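Local structure of cysteine synthase 3 (Entamoeba histolytica, 6KR5) at residues B[26-31]-B[43-48]; B[32-37]-B[325-330]; B[260-265]-B[281-286]; B[265-270]-B[317-322]. The protein catalyses the pyridoxal-5'-phosphate-dependent reaction of O-acetylserine with sulfide that yields cysteine and acetate, the closing step of cysteine synthesis. One frame throughout, in Å; residues are numbered along the deposited sequence.

Interaction 1: residues B[26-31]-B[43-48]; sequences LVELHG and KILVKL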
loop_
_atom_site.group_PDB
_atom_site.type_symbol
_atom_site.label_atom_id
_atom_site.label_comp_id
_atom_site.label_asym_id
_atom_site.label_seq_id
_atom_site.Cartn_x
_atom_site.Cartn_y
_atom_site.Cartn_z
ATOM N N LEU B 26 11.276 -8.383 -3.511
ATOM C CA LEU B 26 12.658 -8.102 -3.142
ATOM C C LEU B 26 13.277 -7.301 -4.287
ATOM O O LEU B 26 13.311 -7.783 -5.426
ATOM C CB LEU B 26 13.419 -9.402 -2.890
ATOM C CG LEU B 26 14.829 -9.304 -2.327
ATOM C CD1 LEU B 26 14.853 -8.562 -1.009
ATOM C CD2 LEU B 26 15.384 -10.708 -2.145
ATOM N N VAL B 27 13.732 -6.079 -3.992
ATOM C CA VAL B 27 14.065 -5.070 -5.000
ATOM C C VAL B 27 15.490 -4.565 -4.792
ATOM O O VAL B 27 15.913 -4.304 -3.661
ATOM C CB VAL B 27 13.065 -3.893 -4.947
ATOM C CG1 VAL B 27 13.365 -2.848 -6.039
ATOM C CG2 VAL B 27 11.633 -4.414 -5.063
ATOM N N GLU B 28 16.222 -4.390 -5.892
ATOM C CA GLU B 28 17.562 -3.814 -5.817
ATOM C C GLU B 28 17.515 -2.323 -5.505
ATOM O O GLU B 28 16.743 -1.574 -6.118
ATOM C CB GLU B 28 18.300 -4.005 -7.141
ATOM C CG GLU B 28 18.492 -5.450 -7.582
ATOM C CD GLU B 28 19.066 -5.557 -8.996
ATOM O OE1 GLU B 28 18.995 -4.570 -9.760
ATOM O OE2 GLU B 28 19.588 -6.642 -9.340
ATOM N N LEU B 29 18.384 -1.889 -4.578
ATOM C CA LEU B 29 18.701 -0.471 -4.403
ATOM C C LEU B 29 19.803 -0.062 -5.378
ATOM O O LEU B 29 20.734 -0.833 -5.627
ATOM C CB LEU B 29 19.163 -0.201 -2.972
ATOM C CG LEU B 29 18.087 -0.219 -1.898
ATOM C CD1 LEU B 29 18.708 0.179 -0.558
ATOM C CD2 LEU B 29 16.922 0.699 -2.255
ATOM N N HIS B 30 19.702 1.158 -5.914
ATOM C CA HIS B 30 20.710 1.666 -6.847
ATOM C C HIS B 30 21.072 3.110 -6.540
ATOM O O HIS B 30 22.250 3.481 -6.561
ATOM C CB HIS B 30 20.220 1.572 -8.296
ATOM C CG HIS B 30 20.000 0.172 -8.768
ATOM N ND1 HIS B 30 21.035 -0.706 -9.009
ATOM C CD2 HIS B 30 18.860 -0.500 -9.054
ATOM C CE1 HIS B 30 20.540 -1.865 -9.406
ATOM N NE2 HIS B 30 19.224 -1.764 -9.449
ATOM N N GLY B 31 20.062 3.938 -6.285
ATOM C CA GLY B 31 20.313 5.354 -6.096
ATOM C C GLY B 31 21.125 5.636 -4.852
ATOM O O GLY B 31 22.125 6.358 -4.898
ATOM N N LYS B 43 25.622 -6.332 -3.460
ATOM C CA LYS B 43 24.212 -6.260 -3.836
ATOM C C LYS B 43 23.395 -5.946 -2.592
ATOM O O LYS B 43 23.476 -6.676 -1.603
ATOM C CB LYS B 43 23.736 -7.571 -4.461
ATOM C CG LYS B 43 24.477 -7.971 -5.740
ATOM C CD LYS B 43 25.181 -9.312 -5.567
ATOM C CE LYS B 43 25.703 -9.849 -6.889
ATOM N NZ LYS B 43 26.765 -8.987 -7.477
ATOM N N ILE B 44 22.610 -4.872 -2.644
ATOM C CA ILE B 44 21.812 -4.435 -1.503
ATOM C C ILE B 44 20.353 -4.481 -1.927
ATOM O O ILE B 44 19.926 -3.717 -2.800
ATOM C CB ILE B 44 22.208 -3.035 -1.010
ATOM C CG1 ILE B 44 23.700 -3.006 -0.658
ATOM C CG2 ILE B 44 21.398 -2.678 0.229
ATOM C CD1 ILE B 44 24.594 -2.503 -1.750
ATOM N N LEU B 45 19.589 -5.385 -1.317
ATOM C CA LEU B 45 18.217 -5.664 -1.713
ATOM C C LEU B 45 17.281 -5.313 -0.573
ATOM O O LEU B 45 17.597 -5.585 0.591
ATOM C CB LEU B 45 18.033 -7.140 -2.077
ATOM C CG LEU B 45 19.076 -7.722 -3.024
ATOM C CD1 LEU B 45 18.794 -9.221 -3.199
ATOM C CD2 LEU B 45 19.052 -6.980 -4.357
ATOM N N VAL B 46 16.126 -4.736 -0.902
ATOM C CA VAL B 46 15.137 -4.353 0.102
ATOM C C VAL B 46 13.882 -5.196 -0.075
ATOM O O VAL B 46 13.376 -5.356 -1.193
ATOM C CB VAL B 46 14.815 -2.844 0.046
ATOM C CG1 VAL B 46 15.990 -2.048 0.592
ATOM C CG2 VAL B 46 14.446 -2.379 -1.364
ATOM N N LYS B 47 13.374 -5.728 1.035
ATOM C CA LYS B 47 12.155 -6.531 1.029
ATOM C C LYS B 47 11.005 -5.642 1.478
ATOM O O LYS B 47 11.018 -5.128 2.598
ATOM C CB LYS B 47 12.284 -7.749 1.942
ATOM C CG LYS B 47 11.082 -8.683 1.813
ATOM C CD LYS B 47 11.373 -10.078 2.301
ATOM C CE LYS B 47 10.154 -10.981 2.125
ATOM N NZ LYS B 47 9.755 -11.269 0.709
ATOM N N LEU B 48 10.024 -5.448 0.594
ATOM C CA LEU B 48 9.027 -4.388 0.763
ATOM C C LEU B 48 7.770 -4.948 1.420
ATOM O O LEU B 48 6.820 -5.358 0.743
ATOM C CB LEU B 48 8.722 -3.745 -0.581
ATOM C CG LEU B 48 9.994 -3.296 -1.281
ATOM C CD1 LEU B 48 9.622 -2.635 -2.591
ATOM C CD2 LEU B 48 10.735 -2.327 -0.421
HETATM O O HOH W 1 22.282 -3.159 -5.015
#

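Interaction 2: residues B[32-37]-B[325-330]; sequences VTDHPS and GTKQQV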
loop_
_atom_site.group_PDB
_atom_site.type_symbol
_atom_site.label_atom_id
_atom_site.label_comp_id
_atom_site.label_asym_id
_atom_site.label_seq_id
_atom_site.Cartn_x
_atom_site.Cartn_y
_atom_site.Cartn_z
ATOM N N VAL B 32 20.718 5.055 -3.719
ATOM C CA VAL B 32 21.419 5.313 -2.464
ATOM C C VAL B 32 22.625 4.411 -2.257
ATOM O O VAL B 32 23.362 4.610 -1.286
ATOM C CB VAL B 32 20.478 5.194 -1.245
ATOM C CG1 VAL B 32 19.403 6.266 -1.308
ATOM C CG2 VAL B 32 19.878 3.786 -1.121
ATOM N N THR B 33 22.865 3.439 -3.144
ATOM C CA THR B 33 24.079 2.630 -3.087
ATOM C C THR B 33 25.201 3.219 -3.926
ATOM O O THR B 33 26.313 2.678 -3.915
ATOM C CB THR B 33 23.807 1.193 -3.552
ATOM O OG1 THR B 33 23.456 1.199 -4.943
ATOM C CG2 THR B 33 22.687 0.560 -2.728
ATOM N N ASP B 34 24.924 4.316 -4.636
ATOM C CA ASP B 34 25.868 5.024 -5.500
ATOM C C ASP B 34 26.754 5.896 -4.613
ATOM O O ASP B 34 26.556 7.105 -4.467
ATOM C CB ASP B 34 25.094 5.837 -6.534
ATOM C CG ASP B 34 25.984 6.655 -7.455
ATOM O OD1 ASP B 34 27.170 6.309 -7.647
ATOM O OD2 ASP B 34 25.465 7.661 -7.984
ATOM N N HIS B 35 27.746 5.255 -3.994
ATOM C CA HIS B 35 28.646 5.920 -3.064
ATOM C C HIS B 35 29.976 5.184 -3.059
ATOM O O HIS B 35 29.987 3.949 -3.111
ATOM C CB HIS B 35 28.075 5.962 -1.642
ATOM C CG HIS B 35 28.803 6.902 -0.732
ATOM N ND1 HIS B 35 29.776 6.484 0.149
ATOM C CD2 HIS B 35 28.710 8.244 -0.582
ATOM C CE1 HIS B 35 30.241 7.528 0.812
ATOM N NE2 HIS B 35 29.612 8.608 0.388
ATOM N N PRO B 36 31.102 5.902 -2.998
ATOM C CA PRO B 36 32.408 5.226 -3.051
ATOM C C PRO B 36 32.623 4.190 -1.964
ATOM O O PRO B 36 33.415 3.262 -2.170
ATOM C CB PRO B 36 33.404 6.387 -2.915
ATOM C CG PRO B 36 32.673 7.568 -3.461
ATOM C CD PRO B 36 31.229 7.367 -3.077
ATOM N N SER B 37 31.944 4.310 -0.819
ATOM C CA SER B 37 32.130 3.354 0.261
ATOM C C SER B 37 31.613 1.963 -0.089
ATOM O O SER B 37 32.002 0.993 0.567
ATOM C CB SER B 37 31.432 3.857 1.523
ATOM O OG SER B 37 30.031 3.877 1.321
ATOM N N GLY B 325 21.006 19.599 0.218
ATOM C CA GLY B 325 22.162 19.202 -0.555
ATOM C C GLY B 325 21.846 18.215 -1.659
ATOM O O GLY B 325 20.743 17.681 -1.789
ATOM N N THR B 326 22.867 17.959 -2.465
ATOM C CA THR B 326 22.785 16.984 -3.535
ATOM C C THR B 326 22.794 15.576 -2.963
ATOM O O THR B 326 23.062 15.357 -1.777
ATOM C CB THR B 326 23.973 17.130 -4.484
ATOM O OG1 THR B 326 25.164 16.823 -3.750
ATOM C CG2 THR B 326 24.060 18.542 -5.025
ATOM N N LYS B 327 22.531 14.595 -3.833
ATOM C CA LYS B 327 22.609 13.206 -3.391
ATOM C C LYS B 327 23.961 12.900 -2.768
ATOM O O LYS B 327 24.041 12.263 -1.712
ATOM C CB LYS B 327 22.347 12.242 -4.548
ATOM C CG LYS B 327 22.429 10.796 -4.091
ATOM C CD LYS B 327 21.971 9.813 -5.159
ATOM C CE LYS B 327 23.158 9.240 -5.909
ATOM N NZ LYS B 327 22.715 8.271 -6.942
ATOM N N GLN B 328 25.048 13.369 -3.384
ATOM C CA GLN B 328 26.347 13.033 -2.816
ATOM C C GLN B 328 26.548 13.700 -1.462
ATOM O O GLN B 328 27.122 13.094 -0.549
ATOM C CB GLN B 328 27.470 13.393 -3.786
ATOM C CG GLN B 328 27.725 12.285 -4.807
ATOM C CD GLN B 328 27.821 10.899 -4.166
ATOM O OE1 GLN B 328 27.081 9.979 -4.529
ATOM N NE2 GLN B 328 28.741 10.745 -3.219
ATOM N N GLN B 329 26.070 14.936 -1.297
ATOM C CA GLN B 329 26.184 15.565 0.014
ATOM C C GLN B 329 25.412 14.778 1.059
ATOM O O GLN B 329 25.890 14.583 2.182
ATOM C CB GLN B 329 25.685 17.003 -0.031
ATOM C CG GLN B 329 26.597 17.916 -0.850
ATOM C CD GLN B 329 26.138 19.358 -0.835
ATOM O OE1 GLN B 329 25.261 19.756 -1.613
ATOM N NE2 GLN B 329 26.736 20.153 0.050
ATOM N N VAL B 330 24.208 14.328 0.706
ATOM C CA VAL B 330 23.394 13.590 1.667
ATOM C C VAL B 330 24.035 12.250 1.991
ATOM O O VAL B 330 24.136 11.868 3.161
ATOM C CB VAL B 330 21.958 13.418 1.136
ATOM C CG1 VAL B 330 21.200 12.435 2.013
ATOM C CG2 VAL B 330 21.247 14.750 1.130
#

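Interaction 3: residues B[260-265]-B[281-286]; sequences QDAWKM and SGAAIL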
loop_
_atom_site.group_PDB
_atom_site.type_symbol
_atom_site.label_atom_id
_atom_site.label_comp_id
_atom_site.label_asym_id
_atom_site.label_seq_id
_atom_site.Cartn_x
_atom_site.Cartn_y
_atom_site.Cartn_z
ATOM N N GLN B 260 17.460 10.955 13.747
ATOM C CA GLN B 260 17.515 11.906 12.635
ATOM C C GLN B 260 18.121 11.287 11.384
ATOM O O GLN B 260 17.722 11.638 10.267
ATOM C CB GLN B 260 18.310 13.155 13.020
ATOM C CG GLN B 260 17.737 13.946 14.170
ATOM C CD GLN B 260 16.389 14.555 13.870
ATOM O OE1 GLN B 260 16.085 14.909 12.729
ATOM N NE2 GLN B 260 15.561 14.680 14.905
ATOM N N ASP B 261 19.083 10.380 11.543
ATOM C CA ASP B 261 19.668 9.708 10.387
ATOM C C ASP B 261 18.668 8.753 9.746
ATOM O O ASP B 261 18.617 8.628 8.515
ATOM C CB ASP B 261 20.936 8.953 10.791
ATOM C CG ASP B 261 22.083 9.875 11.160
ATOM O OD1 ASP B 261 21.939 11.109 11.000
ATOM O OD2 ASP B 261 23.134 9.354 11.613
ATOM N N ALA B 262 17.864 8.065 10.563
ATOM C CA ALA B 262 16.827 7.205 9.999
ATOM C C ALA B 262 15.866 8.004 9.125
ATOM O O ALA B 262 15.494 7.566 8.027
ATOM C CB ALA B 262 16.072 6.494 11.130
ATOM N N TRP B 263 15.450 9.178 9.596
ATOM C CA TRP B 263 14.529 10.000 8.824
ATOM C C TRP B 263 15.186 10.506 7.549
ATOM O O TRP B 263 14.578 10.481 6.475
ATOM C CB TRP B 263 14.051 11.185 9.645
ATOM C CG TRP B 263 13.268 10.842 10.845
ATOM C CD1 TRP B 263 12.662 9.648 11.139
ATOM C CD2 TRP B 263 12.984 11.721 11.933
ATOM N NE1 TRP B 263 12.020 9.738 12.362
ATOM C CE2 TRP B 263 12.205 10.999 12.864
ATOM C CE3 TRP B 263 13.330 13.045 12.221
ATOM C CZ2 TRP B 263 11.747 11.569 14.047
ATOM C CZ3 TRP B 263 12.882 13.607 13.400
ATOM C CH2 TRP B 263 12.104 12.866 14.300
ATOM N N LYS B 264 16.422 11.007 7.665
ATOM C CA LYS B 264 17.139 11.487 6.488
ATOM C C LYS B 264 17.334 10.366 5.468
ATOM O O LYS B 264 17.146 10.574 4.263
ATOM C CB LYS B 264 18.482 12.085 6.907
ATOM C CG LYS B 264 19.256 12.689 5.744
ATOM C CD LYS B 264 20.273 13.729 6.215
ATOM C CE LYS B 264 21.415 13.090 6.961
ATOM N NZ LYS B 264 22.366 14.085 7.546
ATOM N N MET B 265 17.695 9.165 5.935
ATOM C CA MET B 265 17.813 8.028 5.025
ATOM C C MET B 265 16.496 7.748 4.305
ATOM O O MET B 265 16.487 7.503 3.091
ATOM C CB MET B 265 18.271 6.785 5.785
ATOM C CG MET B 265 18.599 5.627 4.860
ATOM S SD MET B 265 20.270 5.783 4.165
ATOM C CE MET B 265 19.902 6.187 2.464
ATOM N N SER B 281 12.272 1.687 8.231
ATOM C CA SER B 281 12.919 1.287 6.987
ATOM C C SER B 281 14.140 2.153 6.702
ATOM O O SER B 281 15.165 1.655 6.221
ATOM C CB SER B 281 11.920 1.394 5.840
ATOM O OG SER B 281 10.875 0.447 5.963
ATOM N N GLY B 282 14.036 3.453 6.978
ATOM C CA GLY B 282 15.199 4.316 6.878
ATOM C C GLY B 282 16.318 3.875 7.802
ATOM O O GLY B 282 17.493 3.874 7.416
ATOM N N ALA B 283 15.967 3.475 9.032
ATOM C CA ALA B 283 16.976 2.990 9.967
ATOM C C ALA B 283 17.617 1.720 9.441
ATOM O O ALA B 283 18.847 1.598 9.408
ATOM C CB ALA B 283 16.361 2.762 11.346
ATOM N N ALA B 284 16.788 0.763 9.008
ATOM C CA ALA B 284 17.309 -0.490 8.481
ATOM C C ALA B 284 18.184 -0.257 7.257
ATOM O O ALA B 284 19.259 -0.852 7.142
ATOM C CB ALA B 284 16.164 -1.446 8.147
ATOM N N ILE B 285 17.745 0.609 6.335
ATOM C CA ILE B 285 18.527 0.831 5.118
ATOM C C ILE B 285 19.875 1.450 5.460
ATOM O O ILE B 285 20.911 1.024 4.941
ATOM C CB ILE B 285 17.743 1.685 4.107
ATOM C CG1 ILE B 285 16.655 0.822 3.471
ATOM C CG2 ILE B 285 18.686 2.231 3.012
ATOM C CD1 ILE B 285 15.655 1.567 2.610
ATOM N N LEU B 286 19.895 2.436 6.363
ATOM C CA LEU B 286 21.179 3.047 6.708
ATOM C C LEU B 286 22.115 2.027 7.348
ATOM O O LEU B 286 23.303 1.970 7.007
ATOM C CB LEU B 286 20.971 4.249 7.627
ATOM C CG LEU B 286 22.259 4.934 8.088
ATOM C CD1 LEU B 286 23.115 5.326 6.893
ATOM C CD2 LEU B 286 21.926 6.150 8.919
#

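Interaction 4: residues B[265-270]-B[317-322]; sequences MARAVV and DLYKTI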
loop_
_atom_site.group_PDB
_atom_site.type_symbol
_atom_site.label_atom_id
_atom_site.label_comp_id
_atom_site.label_asym_id
_atom_site.label_seq_id
_atom_site.Cartn_x
_atom_site.Cartn_y
_atom_site.Cartn_z
ATOM N N MET B 265 17.695 9.165 5.935
ATOM C CA MET B 265 17.813 8.028 5.025
ATOM C C MET B 265 16.496 7.748 4.305
ATOM O O MET B 265 16.487 7.503 3.091
ATOM C CB MET B 265 18.271 6.785 5.785
ATOM C CG MET B 265 18.599 5.627 4.860
ATOM S SD MET B 265 20.270 5.783 4.165
ATOM C CE MET B 265 19.902 6.187 2.464
ATOM N N ALA B 266 15.376 7.768 5.035
ATOM C CA ALA B 266 14.084 7.491 4.409
ATOM C C ALA B 266 13.775 8.503 3.319
ATOM O O ALA B 266 13.270 8.139 2.252
ATOM C CB ALA B 266 12.982 7.489 5.466
ATOM N N ARG B 267 14.076 9.779 3.567
ATOM C CA ARG B 267 13.856 10.797 2.544
ATOM C C ARG B 267 14.736 10.561 1.330
ATOM O O ARG B 267 14.313 10.802 0.192
ATOM C CB ARG B 267 14.119 12.188 3.114
ATOM C CG ARG B 267 13.044 12.654 4.077
ATOM C CD ARG B 267 13.205 14.127 4.417
ATOM N NE ARG B 267 14.362 14.385 5.275
ATOM C CZ ARG B 267 14.339 14.346 6.604
ATOM N NH1 ARG B 267 13.213 14.053 7.246
ATOM N NH2 ARG B 267 15.440 14.616 7.287
ATOM N N ALA B 268 15.973 10.112 1.547
ATOM C CA ALA B 268 16.877 9.875 0.421
ATOM C C ALA B 268 16.427 8.683 -0.415
ATOM O O ALA B 268 16.539 8.700 -1.646
ATOM C CB ALA B 268 18.300 9.665 0.931
ATOM N N VAL B 269 15.905 7.642 0.236
ATOM C CA VAL B 269 15.473 6.452 -0.487
ATOM C C VAL B 269 14.309 6.780 -1.415
ATOM O O VAL B 269 14.275 6.335 -2.567
ATOM C CB VAL B 269 15.117 5.343 0.518
ATOM C CG1 VAL B 269 14.450 4.170 -0.186
ATOM C CG2 VAL B 269 16.384 4.900 1.225
ATOM N N VAL B 270 13.337 7.566 -0.944
ATOM C CA VAL B 270 12.223 7.868 -1.834
ATOM C C VAL B 270 12.674 8.811 -2.952
ATOM O O VAL B 270 12.257 8.648 -4.106
ATOM C CB VAL B 270 11.001 8.390 -1.042
ATOM C CG1 VAL B 270 11.308 9.657 -0.314
ATOM C CG2 VAL B 270 9.779 8.566 -1.963
ATOM N N ASP B 317 6.654 15.064 10.437
ATOM C CA ASP B 317 7.438 15.942 9.583
ATOM C C ASP B 317 8.425 15.175 8.714
ATOM O O ASP B 317 9.313 15.798 8.120
ATOM C CB ASP B 317 8.167 16.992 10.426
ATOM C CG ASP B 317 7.293 18.203 10.731
ATOM O OD1 ASP B 317 6.105 18.190 10.341
ATOM O OD2 ASP B 317 7.793 19.167 11.352
ATOM N N LEU B 318 8.269 13.846 8.611
ATOM C CA LEU B 318 9.217 13.024 7.854
ATOM C C LEU B 318 9.440 13.585 6.461
ATOM O O LEU B 318 10.559 13.549 5.938
ATOM C CB LEU B 318 8.726 11.569 7.772
ATOM C CG LEU B 318 9.567 10.559 6.964
ATOM C CD1 LEU B 318 10.945 10.363 7.587
ATOM C CD2 LEU B 318 8.874 9.217 6.834
ATOM N N TYR B 319 8.396 14.134 5.848
ATOM C CA TYR B 319 8.507 14.693 4.509
ATOM C C TYR B 319 8.302 16.197 4.474
ATOM O O TYR B 319 8.151 16.770 3.388
ATOM C CB TYR B 319 7.523 14.002 3.584
ATOM C CG TYR B 319 7.764 12.526 3.515
ATOM C CD1 TYR B 319 8.952 12.027 3.008
ATOM C CD2 TYR B 319 6.821 11.632 3.991
ATOM C CE1 TYR B 319 9.184 10.688 2.934
ATOM C CE2 TYR B 319 7.044 10.292 3.928
ATOM C CZ TYR B 319 8.221 9.819 3.401
ATOM O OH TYR B 319 8.433 8.474 3.319
ATOM N N LYS B 320 8.293 16.846 5.633
ATOM C CA LYS B 320 8.286 18.298 5.713
ATOM C C LYS B 320 9.712 18.839 5.708
ATOM O O LYS B 320 10.021 19.775 4.963
ATOM C CB LYS B 320 7.534 18.754 6.967
ATOM N N THR B 321 10.582 18.245 6.528
ATOM C CA THR B 321 12.005 18.561 6.498
ATOM C C THR B 321 12.580 18.284 5.115
ATOM O O THR B 321 12.223 17.301 4.460
ATOM C CB THR B 321 12.750 17.732 7.544
ATOM O OG1 THR B 321 12.007 17.732 8.770
ATOM C CG2 THR B 321 14.144 18.288 7.791
ATOM N N ILE B 322 13.481 19.152 4.667
ATOM C CA ILE B 322 14.056 19.044 3.334
ATOM C C ILE B 322 15.571 19.143 3.439
ATOM O O ILE B 322 16.096 20.087 4.041
ATOM C CB ILE B 322 13.497 20.130 2.393
ATOM C CG1 ILE B 322 13.962 19.888 0.953
ATOM C CG2 ILE B 322 13.874 21.518 2.888
ATOM C CD1 ILE B 322 13.326 18.669 0.305
HETATM O O HOH W 2 10.436 7.312 2.365
HETATM O O HOH W 3 12.371 15.336 9.854
#

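Interaction 1: residues B[26-31]-B[43-48]
With chi1 at -173°, Leu-26 swings CG away from its backbone N and beside its own carbonyl carbon, which carries the isobutyl group across to Leu-45: CD1 lies 3.6 Å from Leu-45 CB, and the two leucine side chains cross at about a right angle. Leu-29 takes the other course. Its CG is turned to the side opposite the carbonyl carbon (chi1 -74°), so that CD1 meets Val-46 CG1 at 3.7 Å while also touching Ile-44 CG2. Between these pairs runs the backbone pairing. Val-27 and Val-46 form an antiparallel hydrogen-bonded pair, Val-27 N giving to Val-46 O at 2.9 Å and Val-46 N to Val-27 O at 2.8 Å. The next bond, from Leu-29 N to Ile-44 O at 3.0 Å, is nearly straight.

The segment axes lie 143° apart. Strand 26-28 is one of the two outermost strands of this chain's six-stranded mixed sheet in the fold-type II architecture of the family, yet it pairs in parallel with a strand of the second subunit, so the sheet continues through the dimer interface.

One sheet face carries Leu-26, Glu-28, Leu-45 and Lys-47. Here Glu-28 CG runs alongside Leu-45 CD2 at 3.6 Å, and the ammonium group of Lys-47 leaves the contact for a salt bridge with Glu-175. On the face of Val-27 and Val-46, Val-27 CG2 packs on Leu-48 CD1 at 3.6 Å, and Ile-285 of helix 279-292 covers Leu-29 and Val-46. Beyond the last direct bond, one water donates to Leu-29 O and accepts from Ile-44 N, 2.9 Å away.

Interaction 2: residues B[32-37]-B[325-330]
Asp-34 and Lys-327 meet in a salt bridge, Lys-327 NZ lying 3.0 Å from Asp-34 OD2. The ammonium comes to the anti lone pair of OD2, the one turned away from the other carboxylate oxygen, and the two side chains cross at about a right angle. Lys-327 arrives there with its first two torsions extended and a bend at chi3 (98°), which turns CE and NZ toward OD2. The same NZ also reaches back to Gly-31 O, so it is held by a charged and a neutral oxygen.

Beside this pair the end of Gln-328 rests near Asp-34 O and the rings of His-35 and Pro-36. Pro-36 CD sits 3.4 Å above one face of the His-35 imidazole, toward its rim. His-35 ND1 lies 2.9 Å from Ser-37 OG in a hydrogen bond and also receives Ser-37 N, which stands 36° out of the ring plane. NE2 bonds Asp-332 of helix 327-335, so both ring nitrogens are engaged and the rotation of the imidazole is fixed.

Further out, two local structures present the partners. Asp-34 is the centre of an inverse gamma turn, and Thr-326 with Gln-329 forms a capping box that starts helix 327-335: Gln-329 N donates to Thr-326 OG1 at 3.2 Å, and Thr-326 N to Gln-329 OE1 at 3.1 Å.

The contact therefore joins the loop after strand 26-28 to the C-terminal helix largely by polar groups. Its salt bridge pairs two opposite charges at the surface, where solvent would probably weaken their attraction.

Interaction 3: residues B[260-265]-B[281-286]
Ala-262 and Ala-283 mark the point where helix 259-273 crosses helix 279-292, two consecutive helices which follow strand 253-257 and precede strand 301-306 in the chain and pack on the six-stranded sheet those strands belong to. The segment axes come within 7.2 Å at an angle of 92°, and so close a crossing is possible because small residues occupy it. Ala-262 CB and Ala-283 CB touch at 3.7 Å. Next to them Gly-282, with no side chain to keep the backbones apart, brings its CA to 3.5 Å from Ala-262 O in a CA-H...O contact with an angle of 150° at the hydrogen.

Away from the crossing point larger side chains fill the angle between the helices. Met-265 turns CG away from its backbone N (chi1 -172°), which sets CG near the carbonyl oxygen of Gly-282 at 3.3 Å. A further bend at chi2 brings SD to 3.9 Å from Leu-286 CB, the two side chains crossing at a slant, while CG also faces Ile-285 CG2 in a right-angled crossing. Leu-286 answers from its own helix: CD2 packs 3.5 Å from Asp-261 CB, one turn before Met-265.

Ile-257 of strand 253-257 lies against Ala-262, Ala-283 and Leu-286 together, and Leu-334 of the C-terminal helix covers Asp-261 and Met-265. The side chain of Ala-283 is about 8 Å from the bound pyridoxal-5'-phosphate, so the crossing is near the cofactor.

No hydrogen bond links the two segments. Gly-282 O already accepts Leu-286 N within its helix, and the association rests on close apolar fit and the weak CA-H...O contact.

Interaction 4: residues B[265-270]-B[317-322]
Arg-267 packs most tightly against the backbone of Leu-318 and the side chain of Thr-321. NH1 donates to Leu-318 O at 3.0 Å, almost straight at 172°; the oxygen lies within 3° of the guanidinium plane, whereas the donor is tilted 31° from the plane of the carbonyl. Arg-267 CD lies 3.1 Å from Leu-318 O, and the bend at chi3 then turns the guanidinium so that NH1 meets the same oxygen. Thr-321 CB sits over one face of the guanidinium, 3.7 Å above it and toward its rim, and NE makes a salt bridge to Glu-323.

Residues 317-322 belong to the irregular connection from strand 301-306 to the C-terminal helix, here packed against helix 259-273. Asp-317 O accepts both Lys-320 N and Thr-321 N, which curls the chain into a turn and presents Leu-318 O to the arginine.

The apolar half is looser. Ala-266 CB stands 4.1 Å from Leu-318 CD1, and Val-270 CG1 4.0 Å from Tyr-319 CE1, near Phe-123 and Met-118 of the second subunit. Two waters lie at the contact: one donates to Ala-266 O, and another, weakly bound by Arg-267 NH1, sits 2.7 Å from Thr-321 OG1 on the exposed side.

From the N terminus, interaction 1 comes first, closing an eleven-residue connection between two neighbouring strands. Interaction 2 starts inside that connection, at residues 32-37, and reaches the C-terminal helix, with 287 residues between its segments; it therefore crosses interaction 1 and encloses interactions 3 and 4 along the chain. Interaction 3 closes a fifteen-residue excursion, made of the rest of helix 259-273, the link after it and the start of helix 279-292. Interaction 4 crosses it, shares Met-265, and brings the chain before the C-terminal helix back onto helix 259-273. In space, Val-32 packs on Met-265 and Val-269, Ile-285 joins interaction 3 to interaction 1, and interactions 1 and 4 both meet the second subunit.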